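PDB 1GCV: hemoglobin subunit beta from Mustelus griseus, which carries oxygen from the gills to the peripheral tissues as the haem-bearing beta chain of a tetramer of two alpha and two beta chains. Local coordinates for residues B[13-18]-B[56-61]; B[35-40]-B[93-98]; B[63-68]-B[121-126]; B[99-104]-B[115-120]. One frame throughout, in Å; residues are numbered along the deposited sequence.

Interaction 1 (B[13-18]-B[56-61]). With HEM (protoporphyrin IX containing Fe), chain F.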
# COMPACT_ATOMS: atom_id res chain seq x y z
N LYS B 13 -10.19 -28.79 1.63
CA LYS B 13 -11.47 -29.19 2.19
C LYS B 13 -12.57 -28.17 1.92
O LYS B 13 -13.70 -28.54 1.58
CB LYS B 13 -11.35 -29.42 3.70
CG LYS B 13 -11.54 -30.87 4.12
CD LYS B 13 -10.36 -31.74 3.71
CE LYS B 13 -10.58 -32.40 2.34
NZ LYS B 13 -9.30 -32.74 1.66
N THR B 14 -12.25 -26.88 2.06
CA THR B 14 -13.24 -25.83 1.82
C THR B 14 -13.71 -25.83 0.38
O THR B 14 -14.88 -25.58 0.09
CB THR B 14 -12.66 -24.43 2.14
OG1 THR B 14 -12.29 -24.37 3.52
CG2 THR B 14 -13.70 -23.34 1.86
N PHE B 15 -12.80 -26.12 -0.54
CA PHE B 15 -13.15 -26.15 -1.95
C PHE B 15 -13.98 -27.35 -2.34
O PHE B 15 -14.67 -27.33 -3.36
CB PHE B 15 -11.89 -26.11 -2.79
CG PHE B 15 -11.57 -24.76 -3.31
CD1 PHE B 15 -10.76 -23.90 -2.59
CD2 PHE B 15 -12.14 -24.31 -4.50
CE1 PHE B 15 -10.51 -22.62 -3.04
CE2 PHE B 15 -11.91 -23.03 -4.95
CZ PHE B 15 -11.09 -22.18 -4.22
N GLN B 16 -13.92 -28.40 -1.53
CA GLN B 16 -14.66 -29.62 -1.82
C GLN B 16 -15.98 -29.69 -1.04
O GLN B 16 -16.88 -30.43 -1.43
CB GLN B 16 -13.78 -30.84 -1.51
CG GLN B 16 -14.47 -31.94 -0.70
CD GLN B 16 -13.55 -32.58 0.32
OE1 GLN B 16 -13.91 -32.72 1.49
NE2 GLN B 16 -12.35 -32.97 -0.12
N GLY B 17 -16.10 -28.92 0.03
CA GLY B 17 -17.31 -28.95 0.85
C GLY B 17 -18.10 -27.66 0.97
O GLY B 17 -19.16 -27.64 1.60
N THR B 18 -17.60 -26.58 0.37
CA THR B 18 -18.30 -25.29 0.41
C THR B 18 -18.63 -24.91 -1.03
O THR B 18 -17.91 -25.27 -1.96
CB THR B 18 -17.41 -24.17 1.06
OG1 THR B 18 -17.33 -24.38 2.47
CG2 THR B 18 -18.01 -22.78 0.82
N ILE B 56 -15.95 -19.33 -13.58
CA ILE B 56 -14.70 -19.36 -14.32
C ILE B 56 -13.52 -19.07 -13.40
O ILE B 56 -12.43 -19.63 -13.56
CB ILE B 56 -14.73 -18.32 -15.47
CG1 ILE B 56 -15.55 -18.87 -16.64
CG2 ILE B 56 -13.32 -18.01 -15.94
CD1 ILE B 56 -16.30 -17.81 -17.42
N VAL B 57 -13.73 -18.21 -12.41
CA VAL B 57 -12.68 -17.86 -11.47
C VAL B 57 -12.43 -19.01 -10.49
O VAL B 57 -11.27 -19.33 -10.19
CB VAL B 57 -13.04 -16.58 -10.69
CG1 VAL B 57 -12.09 -16.37 -9.52
CG2 VAL B 57 -13.02 -15.39 -11.63
N VAL B 58 -13.50 -19.63 -10.00
CA VAL B 58 -13.39 -20.75 -9.06
C VAL B 58 -12.75 -21.96 -9.73
O VAL B 58 -12.08 -22.76 -9.07
CB VAL B 58 -14.77 -21.16 -8.52
CG1 VAL B 58 -14.68 -22.51 -7.80
CG2 VAL B 58 -15.28 -20.09 -7.57
N GLY B 59 -12.95 -22.08 -11.03
CA GLY B 59 -12.37 -23.18 -11.78
C GLY B 59 -10.86 -23.08 -11.82
O GLY B 59 -10.16 -24.09 -11.88
N ALA B 60 -10.36 -21.84 -11.78
CA ALA B 60 -8.92 -21.57 -11.79
C ALA B 60 -8.35 -21.78 -10.39
O ALA B 60 -7.28 -22.37 -10.22
CB ALA B 60 -8.64 -20.14 -12.26
N LEU B 61 -9.07 -21.28 -9.38
CA LEU B 61 -8.63 -21.43 -8.00
C LEU B 61 -8.60 -22.91 -7.64
O LEU B 61 -7.67 -23.37 -6.97
CB LEU B 61 -9.59 -20.69 -7.06
CG LEU B 61 -9.54 -19.16 -7.14
CD1 LEU B 61 -10.56 -18.55 -6.18
CD2 LEU B 61 -8.12 -18.70 -6.82
CHA HEM F . -11.09 -13.67 -17.27
CHB HEM F . -9.25 -15.95 -13.39
CHC HEM F . -9.31 -11.74 -10.95
CHD HEM F . -11.06 -9.45 -14.86
C1A HEM F . -10.60 -14.65 -16.40
C2A HEM F . -10.52 -16.06 -16.70
C3A HEM F . -10.01 -16.69 -15.62
C4A HEM F . -9.79 -15.68 -14.63
CMA HEM F . -9.66 -18.16 -15.50
CAA HEM F . -10.93 -16.75 -17.98
CBA HEM F . -9.74 -16.74 -18.90
CGA HEM F . -10.14 -16.82 -20.35
O1A HEM F . -9.61 -17.70 -21.06
O2A HEM F . -10.99 -16.01 -20.78
C1B HEM F . -9.04 -15.00 -12.42
C2B HEM F . -8.56 -15.33 -11.10
C3B HEM F . -8.63 -14.16 -10.37
C4B HEM F . -9.10 -13.09 -11.29
CMB HEM F . -8.04 -16.71 -10.66
CAB HEM F . -8.39 -14.05 -8.99
CBB HEM F . -7.50 -13.12 -8.41
C1C HEM F . -9.77 -10.73 -11.82
C2C HEM F . -10.07 -9.34 -11.42
C3C HEM F . -10.48 -8.69 -12.55
C4C HEM F . -10.52 -9.69 -13.61
CMC HEM F . -10.04 -8.74 -10.01
CAC HEM F . -10.73 -7.32 -12.73
CBC HEM F . -11.50 -6.53 -11.86
C1D HEM F . -11.18 -10.40 -15.85
C2D HEM F . -11.80 -10.13 -17.12
C3D HEM F . -11.84 -11.31 -17.79
C4D HEM F . -11.19 -12.30 -16.95
CMD HEM F . -12.25 -8.76 -17.63
CAD HEM F . -12.50 -11.56 -19.14
CBD HEM F . -14.00 -11.38 -19.07
CGD HEM F . -14.75 -12.34 -19.97
O1D HEM F . -15.95 -12.59 -19.69
O2D HEM F . -14.15 -12.83 -20.95
NA HEM F . -10.12 -14.40 -15.11
NB HEM F . -9.33 -13.62 -12.56
NC HEM F . -10.04 -10.93 -13.18
ND HEM F . -10.78 -11.73 -15.75
FE HEM F . -9.82 -12.63 -14.24
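Phe15 bridges from helix 5-17 to helix 50-66, where its ring meets Leu61 and Val58; in globin terms these are the A and E helices, and the E helix also forms one wall of the haem pocket. The tight part is small and wholly apolar. Atom CZ of the Phe15 ring presses on the CB of Leu61 at 3.5 Å, and the leucine side chain crosses that of the phenylalanine at about a right angle. Beside it, Val58 and Phe15 run past each other in opposite directions, the valine methyl lying at the ring edge near its plane. That methyl, CG1, is set anti to the backbone N of Val58 (chi1 167°), which carries it to the phenylalanine. Further cover for the ring comes from Met20, Trp120 and Val65, so the contact is buried. The loose side is the outer surface of helix 5-17, where Lys13, Gln16 and Gly17 are exposed and take no part in the contact. Helix 50-66 turns another side to the haem: Val57 CG1 lies 4.0 Å from ring carbon C2B, and Ala60 CB is 3.8 Å from the methyl CMB. One helix thus touches the phenylalanine and the porphyrin with different residues. The shortest of its porphyrin contacts here is that of Ile56, whose CG2 comes within 3.4 Å of CAA, the first carbon of a propionate.

Interaction 2 (B[35-40]-B[93-98]); sequences YPWTNR and FHLLTD. With HEM (protoporphyrin IX containing Fe), chain F.
The corner after helix 20-34, the globin C region, packs here on helix 93-108 beside the haem pocket, at a contact between subunits of the tetramer. Leu95 fills the joint. Its CD2 sits over the centre of one face of the Tyr35 ring, 3.7 Å from the centroid and 1° off the normal, a CH-pi contact. The other methyl, CD1, reaches Trp37 NE1 at 3.4 Å and Thr38 CG2 at 3.7 Å. With Thr38 chi1 at 60°, OG1 turns back to Tyr35 O, a 2.8 Å hydrogen bond to a carbonyl that also accepts from Thr38 N, while CG2 is left facing the leucine. One water joins the polar rims, bonded to Tyr35 OH and donating to Asp98 OD2. The same OD2 accepts from His94 ND1 at 2.9 Å, the donor lying above the carboxylate plane. On the haem side, Leu96 CD2 is 3.7 Å from the meso carbon CHC. In a neighbouring hemoglobin subunit, Gln96 takes a hydrogen bond from His94 NE2, and Asp94 a weak one from Trp37 NE1. An apolar centre is therefore rimmed by polar groups; donation by both imidazole nitrogens would need the doubly protonated ring, which Asp98 would probably help stabilise, and the two bonds help fix its rotation.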
# COMPACT_ATOMS: atom_id res chain seq x y z
N TYR B 35 -15.66 -1.22 -4.29
CA TYR B 35 -14.57 -0.69 -5.12
C TYR B 35 -15.12 -0.55 -6.54
O TYR B 35 -14.74 -1.30 -7.44
CB TYR B 35 -13.38 -1.67 -5.12
CG TYR B 35 -12.95 -2.12 -3.74
CD1 TYR B 35 -12.41 -1.21 -2.82
CD2 TYR B 35 -13.12 -3.44 -3.33
CE1 TYR B 35 -12.06 -1.62 -1.53
CE2 TYR B 35 -12.77 -3.86 -2.05
CZ TYR B 35 -12.25 -2.94 -1.15
OH TYR B 35 -11.92 -3.33 0.13
N PRO B 36 -15.99 0.46 -6.76
CA PRO B 36 -16.65 0.75 -8.05
C PRO B 36 -15.79 0.80 -9.31
O PRO B 36 -16.24 0.44 -10.39
CB PRO B 36 -17.36 2.08 -7.79
CG PRO B 36 -17.55 2.14 -6.33
CD PRO B 36 -16.36 1.45 -5.74
N TRP B 37 -14.55 1.25 -9.18
CA TRP B 37 -13.67 1.34 -10.33
C TRP B 37 -13.40 0.01 -11.00
O TRP B 37 -13.01 -0.02 -12.16
CB TRP B 37 -12.34 2.00 -9.96
CG TRP B 37 -11.57 1.33 -8.85
CD1 TRP B 37 -10.61 0.36 -8.97
CD2 TRP B 37 -11.66 1.62 -7.45
NE1 TRP B 37 -10.10 0.03 -7.74
CE2 TRP B 37 -10.73 0.79 -6.79
CE3 TRP B 37 -12.45 2.50 -6.69
CZ2 TRP B 37 -10.56 0.82 -5.40
CZ3 TRP B 37 -12.28 2.53 -5.32
CH2 TRP B 37 -11.34 1.69 -4.69
N THR B 38 -13.60 -1.10 -10.29
CA THR B 38 -13.34 -2.41 -10.87
C THR B 38 -14.40 -2.79 -11.91
O THR B 38 -14.25 -3.79 -12.62
CB THR B 38 -13.30 -3.54 -9.80
OG1 THR B 38 -14.56 -3.58 -9.11
CG2 THR B 38 -12.18 -3.29 -8.80
N ASN B 39 -15.45 -1.98 -12.01
CA ASN B 39 -16.53 -2.21 -12.97
C ASN B 39 -16.00 -1.93 -14.36
O ASN B 39 -16.51 -2.44 -15.36
CB ASN B 39 -17.70 -1.27 -12.69
CG ASN B 39 -18.77 -1.92 -11.84
OD1 ASN B 39 -19.02 -1.50 -10.71
ND2 ASN B 39 -19.40 -2.96 -12.38
N ARG B 40 -14.97 -1.09 -14.40
CA ARG B 40 -14.30 -0.69 -15.63
C ARG B 40 -14.20 -1.81 -16.68
O ARG B 40 -14.53 -1.61 -17.84
CB ARG B 40 -12.90 -0.20 -15.27
CG ARG B 40 -12.21 0.63 -16.33
CD ARG B 40 -10.77 0.95 -15.93
NE ARG B 40 -9.99 1.29 -17.11
CZ ARG B 40 -9.14 0.46 -17.71
NH1 ARG B 40 -8.46 0.85 -18.78
NH2 ARG B 40 -8.97 -0.76 -17.23
N PHE B 93 -6.40 -7.07 -8.23
CA PHE B 93 -6.51 -8.49 -7.88
C PHE B 93 -6.87 -8.73 -6.41
O PHE B 93 -7.75 -9.53 -6.12
CB PHE B 93 -5.22 -9.24 -8.23
CG PHE B 93 -5.02 -9.46 -9.71
CD1 PHE B 93 -6.07 -9.87 -10.52
CD2 PHE B 93 -3.77 -9.27 -10.29
CE1 PHE B 93 -5.88 -10.08 -11.89
CE2 PHE B 93 -3.58 -9.48 -11.65
CZ PHE B 93 -4.64 -9.88 -12.45
N HIS B 94 -6.20 -8.03 -5.49
CA HIS B 94 -6.49 -8.22 -4.07
C HIS B 94 -7.88 -7.71 -3.65
O HIS B 94 -8.41 -8.15 -2.63
CB HIS B 94 -5.38 -7.59 -3.19
CG HIS B 94 -5.55 -6.12 -2.91
ND1 HIS B 94 -6.29 -5.65 -1.84
CD2 HIS B 94 -5.03 -5.03 -3.52
CE1 HIS B 94 -6.22 -4.33 -1.81
NE2 HIS B 94 -5.47 -3.93 -2.82
N LEU B 95 -8.46 -6.81 -4.43
CA LEU B 95 -9.79 -6.29 -4.12
C LEU B 95 -10.80 -7.42 -4.21
O LEU B 95 -11.77 -7.46 -3.46
CB LEU B 95 -10.17 -5.15 -5.07
CG LEU B 95 -9.23 -3.94 -5.05
CD1 LEU B 95 -9.66 -2.94 -6.09
CD2 LEU B 95 -9.23 -3.32 -3.66
N LEU B 96 -10.59 -8.35 -5.14
CA LEU B 96 -11.49 -9.49 -5.27
C LEU B 96 -11.22 -10.50 -4.16
O LEU B 96 -12.14 -10.91 -3.45
CB LEU B 96 -11.32 -10.18 -6.63
CG LEU B 96 -12.06 -11.52 -6.79
CD1 LEU B 96 -13.55 -11.32 -6.58
CD2 LEU B 96 -11.79 -12.09 -8.17
N THR B 97 -9.96 -10.91 -4.00
CA THR B 97 -9.61 -11.89 -2.97
C THR B 97 -9.97 -11.38 -1.57
O THR B 97 -10.36 -12.16 -0.71
CB THR B 97 -8.11 -12.31 -3.04
OG1 THR B 97 -7.26 -11.17 -2.87
CG2 THR B 97 -7.81 -12.94 -4.38
N ASP B 98 -9.85 -10.07 -1.35
CA ASP B 98 -10.20 -9.49 -0.05
C ASP B 98 -11.71 -9.64 0.15
O ASP B 98 -12.18 -9.86 1.27
CB ASP B 98 -9.86 -8.00 -0.00
CG ASP B 98 -8.42 -7.74 0.38
OD1 ASP B 98 -7.72 -8.71 0.73
OD2 ASP B 98 -8.00 -6.56 0.32
CHA HEM F . -11.09 -13.67 -17.27
CHB HEM F . -9.25 -15.95 -13.39
CHC HEM F . -9.31 -11.74 -10.95
CHD HEM F . -11.06 -9.45 -14.86
C1A HEM F . -10.60 -14.65 -16.40
C2A HEM F . -10.52 -16.06 -16.70
C3A HEM F . -10.01 -16.69 -15.62
C4A HEM F . -9.79 -15.68 -14.63
CMA HEM F . -9.66 -18.16 -15.50
CAA HEM F . -10.93 -16.75 -17.98
CBA HEM F . -9.74 -16.74 -18.90
CGA HEM F . -10.14 -16.82 -20.35
O1A HEM F . -9.61 -17.70 -21.06
O2A HEM F . -10.99 -16.01 -20.78
C1B HEM F . -9.04 -15.00 -12.42
C2B HEM F . -8.56 -15.33 -11.10
C3B HEM F . -8.63 -14.16 -10.37
C4B HEM F . -9.10 -13.09 -11.29
CMB HEM F . -8.04 -16.71 -10.66
CAB HEM F . -8.39 -14.05 -8.99
CBB HEM F . -7.50 -13.12 -8.41
C1C HEM F . -9.77 -10.73 -11.82
C2C HEM F . -10.07 -9.34 -11.42
C3C HEM F . -10.48 -8.69 -12.55
C4C HEM F . -10.52 -9.69 -13.61
CMC HEM F . -10.04 -8.74 -10.01
CAC HEM F . -10.73 -7.32 -12.73
CBC HEM F . -11.50 -6.53 -11.86
C1D HEM F . -11.18 -10.40 -15.85
C2D HEM F . -11.80 -10.13 -17.12
C3D HEM F . -11.84 -11.31 -17.79
C4D HEM F . -11.19 -12.30 -16.95
CMD HEM F . -12.25 -8.76 -17.63
CAD HEM F . -12.50 -11.56 -19.14
CBD HEM F . -14.00 -11.38 -19.07
CGD HEM F . -14.75 -12.34 -19.97
O1D HEM F . -15.95 -12.59 -19.69
O2D HEM F . -14.15 -12.83 -20.95
NA HEM F . -10.12 -14.40 -15.11
NB HEM F . -9.33 -13.62 -12.56
NC HEM F . -10.04 -10.93 -13.18
ND HEM F . -10.78 -11.73 -15.75
FE HEM F . -9.82 -12.63 -14.24
O HOH W 1 -9.30 -4.38 0.18

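Interaction 3 (B[63-68]-B[121-126]); sequences DAVKHM and DKFFEV
Phe123 holds its CG anti to the backbone N (chi1 -178°), which sends the ring out from helix 114-132 to the end of helix 50-66, while Met68 bends at chi3 (117°) and brings its terminal methyl back beside that ring. Both Met68 and Val65 cross the phenylalanine at about a right angle. Val65 CG2 touches the ring tip at CZ, 3.7 Å away, and Ala64 CB lies more loosely at 4.3 Å from the same CZ. Met68 touches the ring obliquely at two atoms: its CG is 3.9 Å from Phe123 CE1, its CE 4.0 Å from Phe123 CD1. The sulfur, Met68 SD, makes an oblique Met-aromatic contact with the Phe123 ring. Ile11 of helix 5-17 closes over Val65, Met68 and Phe123 alike, and Met68 O accepts a hydrogen bond from Trp3 NE1. This apolar cluster, where the A, E and H helices converge away from the iron-binding histidines, belongs to the core of the globin fold.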
# COMPACT_ATOMS: atom_id res chain seq x y z
N ASP B 63 -8.02 -25.26 -9.53
CA ASP B 63 -6.84 -25.81 -10.19
C ASP B 63 -5.59 -25.46 -9.38
O ASP B 63 -4.70 -26.29 -9.22
CB ASP B 63 -6.73 -25.24 -11.62
CG ASP B 63 -6.21 -26.27 -12.63
OD1 ASP B 63 -5.91 -25.88 -13.79
OD2 ASP B 63 -6.09 -27.46 -12.28
N ALA B 64 -5.54 -24.23 -8.87
CA ALA B 64 -4.40 -23.79 -8.08
C ALA B 64 -4.30 -24.63 -6.82
O ALA B 64 -3.21 -24.93 -6.34
CB ALA B 64 -4.56 -22.32 -7.71
N VAL B 65 -5.45 -25.02 -6.29
CA VAL B 65 -5.50 -25.84 -5.08
C VAL B 65 -4.89 -27.22 -5.31
O VAL B 65 -4.31 -27.80 -4.40
CB VAL B 65 -6.95 -25.99 -4.58
CG1 VAL B 65 -7.01 -26.96 -3.41
CG2 VAL B 65 -7.49 -24.64 -4.15
N LYS B 66 -5.02 -27.75 -6.53
CA LYS B 66 -4.48 -29.07 -6.87
C LYS B 66 -2.97 -29.07 -7.14
O LYS B 66 -2.30 -30.09 -6.97
CB LYS B 66 -5.22 -29.63 -8.10
CG LYS B 66 -6.56 -30.27 -7.75
CD LYS B 66 -7.43 -30.48 -8.98
CE LYS B 66 -7.31 -31.91 -9.52
NZ LYS B 66 -8.62 -32.48 -9.99
N HIS B 67 -2.44 -27.92 -7.55
CA HIS B 67 -1.01 -27.77 -7.82
C HIS B 67 -0.52 -26.61 -6.96
O HIS B 67 0.17 -25.72 -7.44
CB HIS B 67 -0.77 -27.44 -9.29
CG HIS B 67 -1.52 -28.33 -10.24
ND1 HIS B 67 -0.89 -29.21 -11.08
CD2 HIS B 67 -2.85 -28.45 -10.48
CE1 HIS B 67 -1.80 -29.85 -11.81
NE2 HIS B 67 -2.99 -29.40 -11.46
N MET B 68 -0.88 -26.64 -5.68
CA MET B 68 -0.52 -25.59 -4.73
C MET B 68 0.96 -25.24 -4.63
O MET B 68 1.32 -24.14 -4.19
CB MET B 68 -1.06 -25.94 -3.33
CG MET B 68 -2.16 -25.02 -2.84
SD MET B 68 -3.00 -25.69 -1.39
CE MET B 68 -2.63 -24.46 -0.17
N ASP B 121 -5.48 -15.78 3.75
CA ASP B 121 -4.73 -14.58 3.37
C ASP B 121 -3.46 -15.03 2.66
O ASP B 121 -3.07 -14.49 1.63
CB ASP B 121 -4.37 -13.78 4.62
CG ASP B 121 -3.68 -12.47 4.29
OD1 ASP B 121 -2.44 -12.41 4.42
OD2 ASP B 121 -4.37 -11.51 3.92
N LYS B 122 -2.82 -16.04 3.23
CA LYS B 122 -1.59 -16.60 2.70
C LYS B 122 -1.84 -17.20 1.33
O LYS B 122 -1.08 -16.99 0.39
CB LYS B 122 -1.06 -17.67 3.64
CG LYS B 122 0.26 -18.27 3.22
CD LYS B 122 0.60 -19.47 4.09
CE LYS B 122 2.09 -19.68 4.15
NZ LYS B 122 2.42 -21.12 4.32
N PHE B 123 -2.94 -17.95 1.21
CA PHE B 123 -3.27 -18.57 -0.06
C PHE B 123 -3.54 -17.53 -1.14
O PHE B 123 -3.04 -17.66 -2.26
CB PHE B 123 -4.50 -19.47 0.08
CG PHE B 123 -4.88 -20.18 -1.19
CD1 PHE B 123 -4.00 -21.09 -1.78
CD2 PHE B 123 -6.10 -19.92 -1.81
CE1 PHE B 123 -4.34 -21.74 -2.97
CE2 PHE B 123 -6.44 -20.57 -3.00
CZ PHE B 123 -5.56 -21.48 -3.58
N PHE B 124 -4.32 -16.50 -0.82
CA PHE B 124 -4.63 -15.47 -1.82
C PHE B 124 -3.43 -14.62 -2.18
O PHE B 124 -3.36 -14.06 -3.27
CB PHE B 124 -5.79 -14.61 -1.33
CG PHE B 124 -7.10 -15.30 -1.44
CD1 PHE B 124 -7.99 -15.32 -0.38
CD2 PHE B 124 -7.42 -16.01 -2.60
CE1 PHE B 124 -9.18 -16.04 -0.47
CE2 PHE B 124 -8.60 -16.72 -2.70
CZ PHE B 124 -9.48 -16.74 -1.62
N GLU B 125 -2.48 -14.54 -1.26
CA GLU B 125 -1.26 -13.79 -1.50
C GLU B 125 -0.45 -14.55 -2.56
O GLU B 125 0.14 -13.95 -3.46
CB GLU B 125 -0.47 -13.69 -0.21
CG GLU B 125 0.25 -12.39 0.01
CD GLU B 125 1.37 -12.55 1.01
OE1 GLU B 125 1.08 -12.94 2.17
OE2 GLU B 125 2.54 -12.29 0.65
N VAL B 126 -0.44 -15.89 -2.46
CA VAL B 126 0.29 -16.73 -3.41
C VAL B 126 -0.37 -16.67 -4.79
O VAL B 126 0.32 -16.67 -5.82
CB VAL B 126 0.33 -18.22 -2.94
CG1 VAL B 126 0.74 -19.14 -4.09
CG2 VAL B 126 1.30 -18.37 -1.78

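Interaction 4 (B[99-104]-B[115-120]); sequences CIIVEL and HIQGIW
Helices 93-108 and 114-132 run nearly antiparallel here, their local axes 11.0 Å apart at 149°, and the backbones come nearest at Ile101 CA and Trp120 CA, 7.3 Å apart. Leu104 carries the closest contact. Its CD1 lies over the middle of the indole, 3.6 Å from CD2 of Trp120, and makes a CH-pi contact with the six-membered ring 15° off its normal. The leucine crosses the tryptophan at about a right angle and sets one methyl, CD1, on the indole face. Trp120 has CG anti to its carbonyl carbon (chi1 -77°), and from there the indole reaches under that methyl; its NE1 is hydrogen-bonded to Glu10 OE1 of helix 5-17. One turn back along helix 93-108, Ile101 packs its CG1 against Trp120 CB at 4.3 Å. Its CG2 only brushes the amide end of Gln117, 4.5 Å from NE2. The polar partner of that amide is elsewhere: OE1 accepts from Arg31 of a neighbouring hemoglobin subunit, whose Val107 also packs on both Ile101 and Gln117. Phe112, in the turn between the helices, covers Ile101, Leu104 and Gln117. Such a near-antiparallel pair is the G-H helical hairpin of the globin fold, which in this tetramer also faces another subunit.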
# COMPACT_ATOMS: atom_id res chain seq x y z
N CYS B 99 -12.48 -9.51 -0.92
CA CYS B 99 -13.93 -9.63 -0.83
C CYS B 99 -14.33 -11.08 -0.60
O CYS B 99 -15.34 -11.34 0.05
CB CYS B 99 -14.60 -9.07 -2.08
SG CYS B 99 -14.77 -7.28 -2.01
N ILE B 100 -13.54 -12.01 -1.15
CA ILE B 100 -13.80 -13.43 -0.97
C ILE B 100 -13.58 -13.78 0.51
O ILE B 100 -14.30 -14.58 1.09
CB ILE B 100 -12.87 -14.31 -1.84
CG1 ILE B 100 -13.24 -14.16 -3.32
CG2 ILE B 100 -12.98 -15.78 -1.42
CD1 ILE B 100 -12.29 -14.85 -4.27
N ILE B 101 -12.58 -13.15 1.13
CA ILE B 101 -12.32 -13.40 2.54
C ILE B 101 -13.49 -12.87 3.38
O ILE B 101 -13.87 -13.49 4.37
CB ILE B 101 -10.98 -12.76 2.98
CG1 ILE B 101 -9.84 -13.75 2.70
CG2 ILE B 101 -11.00 -12.42 4.47
CD1 ILE B 101 -8.49 -13.10 2.56
N VAL B 102 -14.07 -11.74 2.98
CA VAL B 102 -15.20 -11.18 3.72
C VAL B 102 -16.40 -12.12 3.61
O VAL B 102 -17.13 -12.32 4.59
CB VAL B 102 -15.60 -9.79 3.18
CG1 VAL B 102 -16.98 -9.41 3.69
CG2 VAL B 102 -14.57 -8.75 3.62
N GLU B 103 -16.60 -12.70 2.43
CA GLU B 103 -17.71 -13.63 2.21
C GLU B 103 -17.46 -14.94 2.97
O GLU B 103 -18.40 -15.54 3.48
CB GLU B 103 -17.88 -13.95 0.71
CG GLU B 103 -18.43 -12.80 -0.14
CD GLU B 103 -19.78 -12.31 0.34
OE1 GLU B 103 -20.11 -11.14 0.07
OE2 GLU B 103 -20.50 -13.09 0.99
N LEU B 104 -16.21 -15.39 3.04
CA LEU B 104 -15.91 -16.61 3.78
C LEU B 104 -16.17 -16.36 5.26
O LEU B 104 -16.67 -17.23 5.97
CB LEU B 104 -14.45 -17.03 3.58
CG LEU B 104 -14.14 -17.87 2.34
CD1 LEU B 104 -12.66 -18.16 2.31
CD2 LEU B 104 -14.93 -19.17 2.35
N HIS B 115 -6.69 -17.32 12.91
CA HIS B 115 -5.77 -18.32 12.38
C HIS B 115 -6.23 -18.81 11.01
O HIS B 115 -5.43 -18.90 10.07
CB HIS B 115 -5.65 -19.50 13.35
CG HIS B 115 -4.78 -20.61 12.84
ND1 HIS B 115 -5.28 -21.82 12.43
CD2 HIS B 115 -3.44 -20.66 12.63
CE1 HIS B 115 -4.29 -22.58 11.99
NE2 HIS B 115 -3.16 -21.90 12.10
N ILE B 116 -7.52 -19.12 10.89
CA ILE B 116 -8.08 -19.57 9.62
C ILE B 116 -7.98 -18.46 8.56
O ILE B 116 -7.68 -18.73 7.40
CB ILE B 116 -9.55 -20.00 9.76
CG1 ILE B 116 -9.67 -21.19 10.71
CG2 ILE B 116 -10.12 -20.37 8.40
CD1 ILE B 116 -8.93 -22.43 10.24
N GLN B 117 -8.23 -17.21 8.97
CA GLN B 117 -8.13 -16.08 8.05
C GLN B 117 -6.70 -15.98 7.56
O GLN B 117 -6.46 -15.68 6.39
CB GLN B 117 -8.52 -14.77 8.75
CG GLN B 117 -8.22 -13.52 7.90
CD GLN B 117 -8.58 -12.21 8.58
OE1 GLN B 117 -9.03 -12.19 9.72
NE2 GLN B 117 -8.37 -11.10 7.88
N GLY B 118 -5.75 -16.23 8.45
CA GLY B 118 -4.34 -16.19 8.09
C GLY B 118 -3.99 -17.18 6.99
O GLY B 118 -3.17 -16.88 6.14
N ILE B 119 -4.60 -18.36 7.01
CA ILE B 119 -4.34 -19.38 6.00
C ILE B 119 -4.84 -18.91 4.63
O ILE B 119 -4.16 -19.06 3.62
CB ILE B 119 -5.01 -20.72 6.36
CG1 ILE B 119 -4.42 -21.26 7.67
CG2 ILE B 119 -4.82 -21.73 5.24
CD1 ILE B 119 -5.13 -22.49 8.21
N TRP B 120 -6.05 -18.35 4.61
CA TRP B 120 -6.64 -17.86 3.37
C TRP B 120 -5.90 -16.64 2.84
O TRP B 120 -5.72 -16.49 1.64
CB TRP B 120 -8.11 -17.53 3.62
CG TRP B 120 -8.92 -18.76 3.66
CD1 TRP B 120 -9.34 -19.44 4.78
CD2 TRP B 120 -9.35 -19.53 2.54
NE1 TRP B 120 -10.00 -20.58 4.41
CE2 TRP B 120 -10.03 -20.67 3.05
CE3 TRP B 120 -9.23 -19.38 1.15
CZ2 TRP B 120 -10.58 -21.64 2.21
CZ3 TRP B 120 -9.78 -20.34 0.32
CH2 TRP B 120 -10.45 -21.46 0.86

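Overall arrangement
From the N terminus, helix 5-17 first meets helix 50-66 in interaction 1, closing a loop of 37 residues. Interaction 2 starts within that loop, at 35-40, and closes only on helix 93-108, so the two cross; both touch the haem, on opposite sides of the chain's centre. Interaction 3 opens after interaction 1 has closed and ends on helix 114-132, crossing interaction 2. The short hairpin of interaction 4 lies wholly within the span of interaction 3. Direct packing joins them: Phe15 meets Val65 and Trp120, Thr97 meets Phe124, Tyr35 meets Cys99, and Phe124 meets Ile100 and Ile101. Together they tie the first helix, the corner at 35-40, the haem-lining helix 50-66 and the final helical pair.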